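Local coordinates for soluble lytic murein transglycosylase (Escherichia coli, PDB 1QSA), which cleaves the glycosidic bonds between N-acetylmuramic acid and N-acetylglucosamine in peptidoglycan exolytically, forming a 1,6-anhydro bond in the muramic acid residue, at residues Leu202-Ala205 / Arg206-Ala210; Gln250-Glu253 / Leu254-Ile257. All blocks are in the same frame, centred on the assembly; numbering follows the deposited sequence.

Interaction 1: Leu202-Ala205 / Arg206-Ala210; sequences LTFA and RTTGA. With SO4 (sulfate ion), chain G.
Leu202 to Ala205 and Arg206 to Ala210 form a local contact over the last turn and C-terminal end of helix 201-207, one of the helices of the alpha-superhelix, where threonine hydroxyls and a water take up main-chain carbonyls as the helix stops. The last regular turn is closed by Arg206 N on Leu202 O and by Thr207 N on Thr203 O. The carbonyl oxygen of Thr203 has a second donor, Thr207 OG1 at 2.9 Å, which lies above the carbonyl plane, 40° out of it. One residue on, Thr208 OG1 donates to Phe204 O over 2.8 Å, while Thr208 N reaches the same oxygen by a weak bond only. In both threonines OG1 sits between the backbone N and the carbonyl carbon (chi1 near 65°), a position that turns the hydroxyl back toward the helix. A water donates to Ala205 O and to Thr208 OG1, which lie 2.9 Å and 3.0 Å from it, and so bridges the next carbonyl to the loop. At the exposed flank the extended Arg206 side chain runs back along the helix, and Leu202 CD2 sits over the centre of one guanidinium face, 3.7 Å from Arg206 CZ. Beyond the helix, Ala210 N makes a nearly straight bond to sulfate O3, a sulfate probably from the crystallisation liquor that Gln245 NE2 also binds. Phe204 is buried against Ala190, Ile191 and Leu194 of helix 185-196 and Met217 of helix 212-228, whereas Leu202, Ala205 and Arg206 pack on helix 230-243.

Interaction 2: Gln250-Glu253 / Leu254-Ile257; sequences QIQE and LRDI
The side-chain amide of Gln252 bridges Arg255 and Asp256, three and four residues further along helix 248-260, using both of its ends: an i to i+3 and an i to i+4 side-chain bond on one face of a helix of the alpha-superhelix. Its CG stands anti to the backbone N (chi1 -172°) and the chain then bends at chi2, 55°, which turns the amide forward, toward the next turn, where Arg255 and Asp256 lie. Gln252 OE1 accepts from Arg255 NH1 at 2.9 Å; the oxygen lies near the guanidinium plane, at its edge, and the two flat groups are moderately inclined. At the other end Gln252 NE2 donates to Asp256 OD1 over 2.9 Å, approaching on the syn side of the carboxylate but 34° out of its plane. With both ends bonded, the amide is fixed against a flip, and a further bond from NE2 to Ala278 O reinforces its orientation. Asp256 OD1 is likewise shared, since it also pairs with Ser282 OG; these two bonds tie the face to the end of helix 269-280 and the loop after it. The arginine chain is extended from CG to NE and crosses Ile251 obliquely, so that Ile251 CG2 rests over one face of the guanidinium, offset toward its rim and 3.7 Å from Arg255 NH2. Farther round the helix, Glu253 CG meets Ile257 CD1 at 4.1 Å. Leu254 is buried against Phe222 of helix 212-228 and against Ile237 and Leu240 of helix 230-243, while Arg255 packs on Trp274 and Ala278 of helix 269-280.

How the interactions relate
Following the chain from the N terminus, interaction 1 comes first, at the end of helix 201-207, and interaction 2 follows within helix 248-260. Each is confined to one continuous run of residues and closes no long loop; the two stand in series, neither nested nor crossed. Their centres are 18 Å apart and their nearest atoms about 8 Å, without touching. Helices 212-228 and 230-243, which lie between them in sequence, contact both: Leu240 meets Ala205 as well as Leu254, and Arg215 meets Ala210 as well as Gln250. Through Phe204, interaction 1 also joins this pair to helix 185-196, and through Arg255 interaction 2 joins it to helix 269-280, within the alpha-superhelix.

Interaction 1: Leu202-Ala205 / Arg206-Ala210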
# COMPACT_ATOMS: atom_id res chain seq x y z
N LEU A 202 14.40 -14.38 -27.95
CA LEU A 202 14.19 -14.78 -29.34
C LEU A 202 14.70 -16.20 -29.57
O LEU A 202 14.07 -16.98 -30.30
CB LEU A 202 14.83 -13.78 -30.30
CG LEU A 202 14.50 -14.01 -31.79
CD1 LEU A 202 12.99 -14.03 -32.02
CD2 LEU A 202 15.16 -12.91 -32.62
N THR A 203 15.82 -16.55 -28.94
CA THR A 203 16.39 -17.89 -29.04
C THR A 203 15.39 -18.87 -28.40
O THR A 203 15.09 -19.92 -28.97
CB THR A 203 17.75 -17.99 -28.32
OG1 THR A 203 18.68 -17.09 -28.94
CG2 THR A 203 18.31 -19.40 -28.40
N PHE A 204 14.85 -18.48 -27.24
CA PHE A 204 13.87 -19.30 -26.52
C PHE A 204 12.66 -19.56 -27.43
O PHE A 204 12.20 -20.70 -27.55
CB PHE A 204 13.41 -18.56 -25.24
CG PHE A 204 12.29 -19.25 -24.49
CD1 PHE A 204 12.57 -20.23 -23.53
CD2 PHE A 204 10.96 -18.89 -24.71
CE1 PHE A 204 11.53 -20.84 -22.81
CE2 PHE A 204 9.91 -19.50 -24.00
CZ PHE A 204 10.20 -20.48 -23.04
N ALA A 205 12.17 -18.51 -28.07
CA ALA A 205 11.01 -18.58 -28.96
C ALA A 205 11.22 -19.45 -30.20
O ALA A 205 10.31 -20.13 -30.66
CB ALA A 205 10.60 -17.18 -29.39
N ARG A 206 12.44 -19.42 -30.75
CA ARG A 206 12.75 -20.19 -31.94
C ARG A 206 13.11 -21.65 -31.68
O ARG A 206 12.85 -22.51 -32.52
CB ARG A 206 13.90 -19.53 -32.71
CG ARG A 206 13.55 -18.18 -33.30
CD ARG A 206 14.78 -17.51 -33.87
NE ARG A 206 14.44 -16.38 -34.72
CZ ARG A 206 15.32 -15.51 -35.20
NH1 ARG A 206 16.60 -15.62 -34.90
NH2 ARG A 206 14.90 -14.51 -35.98
N THR A 207 13.71 -21.93 -30.52
CA THR A 207 14.12 -23.30 -30.19
C THR A 207 13.12 -24.16 -29.43
O THR A 207 13.38 -25.33 -29.19
CB THR A 207 15.47 -23.32 -29.45
OG1 THR A 207 15.33 -22.66 -28.18
CG2 THR A 207 16.54 -22.63 -30.28
N THR A 208 12.00 -23.57 -29.02
CA THR A 208 10.96 -24.31 -28.31
C THR A 208 9.69 -24.28 -29.16
O THR A 208 9.52 -23.41 -30.01
CB THR A 208 10.62 -23.70 -26.91
OG1 THR A 208 10.00 -22.42 -27.07
CG2 THR A 208 11.86 -23.57 -26.04
N GLY A 209 8.82 -25.26 -28.95
CA GLY A 209 7.58 -25.30 -29.69
C GLY A 209 6.67 -24.22 -29.14
O GLY A 209 6.57 -24.05 -27.92
N ALA A 210 6.07 -23.45 -30.04
CA ALA A 210 5.16 -22.37 -29.67
C ALA A 210 3.84 -22.93 -29.15
O ALA A 210 3.12 -23.65 -29.86
CB ALA A 210 4.92 -21.44 -30.87
S SO4 G . 6.71 -24.69 -33.63
O1 SO4 G . 8.11 -25.13 -33.55
O2 SO4 G . 5.83 -25.71 -33.02
O3 SO4 G . 6.55 -23.41 -32.92
O4 SO4 G . 6.34 -24.51 -35.05
O HOH W 1 8.20 -20.87 -28.82

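Interaction 2: Gln250-Glu253 / Leu254-Ile257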
# COMPACT_ATOMS: atom_id res chain seq x y z
N GLN A 250 -1.96 -11.20 -29.51
CA GLN A 250 -0.63 -11.43 -28.95
C GLN A 250 0.38 -10.42 -29.49
O GLN A 250 1.19 -9.89 -28.73
CB GLN A 250 -0.21 -12.88 -29.23
CG GLN A 250 -1.09 -13.89 -28.49
CD GLN A 250 -0.90 -15.32 -28.95
OE1 GLN A 250 -0.58 -15.58 -30.11
NE2 GLN A 250 -1.11 -16.27 -28.04
N ILE A 251 0.31 -10.11 -30.78
CA ILE A 251 1.21 -9.14 -31.38
C ILE A 251 0.92 -7.75 -30.80
O ILE A 251 1.85 -6.99 -30.48
CB ILE A 251 1.08 -9.11 -32.92
CG1 ILE A 251 1.49 -10.46 -33.51
CG2 ILE A 251 1.98 -8.01 -33.51
CD1 ILE A 251 1.24 -10.60 -35.03
N GLN A 252 -0.36 -7.43 -30.61
CA GLN A 252 -0.72 -6.13 -30.04
C GLN A 252 -0.21 -6.00 -28.61
O GLN A 252 0.17 -4.91 -28.19
CB GLN A 252 -2.22 -5.86 -30.10
CG GLN A 252 -2.63 -4.42 -29.69
CD GLN A 252 -1.91 -3.32 -30.49
OE1 GLN A 252 -1.71 -3.45 -31.70
NE2 GLN A 252 -1.54 -2.23 -29.81
N GLU A 253 -0.21 -7.10 -27.86
CA GLU A 253 0.30 -7.05 -26.49
C GLU A 253 1.77 -6.67 -26.54
O GLU A 253 2.24 -5.87 -25.72
CB GLU A 253 0.16 -8.39 -25.74
CG GLU A 253 0.74 -8.29 -24.32
CD GLU A 253 0.81 -9.59 -23.52
OE1 GLU A 253 0.77 -10.68 -24.12
OE2 GLU A 253 0.93 -9.51 -22.28
N LEU A 254 2.50 -7.22 -27.51
CA LEU A 254 3.91 -6.89 -27.64
C LEU A 254 4.07 -5.40 -27.98
O LEU A 254 4.97 -4.74 -27.47
CB LEU A 254 4.59 -7.75 -28.71
CG LEU A 254 4.60 -9.26 -28.50
CD1 LEU A 254 5.48 -9.89 -29.57
CD2 LEU A 254 5.13 -9.62 -27.10
N ARG A 255 3.20 -4.90 -28.86
CA ARG A 255 3.26 -3.48 -29.24
C ARG A 255 3.00 -2.61 -28.02
O ARG A 255 3.71 -1.62 -27.81
CB ARG A 255 2.22 -3.15 -30.31
CG ARG A 255 2.55 -3.67 -31.69
CD ARG A 255 1.67 -3.00 -32.73
NE ARG A 255 1.78 -3.69 -34.02
CZ ARG A 255 0.86 -4.53 -34.48
NH1 ARG A 255 -0.25 -4.77 -33.79
NH2 ARG A 255 1.05 -5.13 -35.65
N ASP A 256 2.02 -2.99 -27.20
CA ASP A 256 1.67 -2.24 -25.98
C ASP A 256 2.87 -2.16 -25.03
O ASP A 256 3.15 -1.11 -24.45
CB ASP A 256 0.50 -2.90 -25.23
CG ASP A 256 -0.84 -2.74 -25.93
OD1 ASP A 256 -0.94 -2.05 -26.96
OD2 ASP A 256 -1.82 -3.33 -25.43
N ILE A 257 3.54 -3.30 -24.86
CA ILE A 257 4.70 -3.39 -23.98
C ILE A 257 5.79 -2.39 -24.39
O ILE A 257 6.32 -1.66 -23.54
CB ILE A 257 5.26 -4.83 -23.99
CG1 ILE A 257 4.32 -5.74 -23.19
CG2 ILE A 257 6.69 -4.89 -23.45
CD1 ILE A 257 4.55 -7.22 -23.43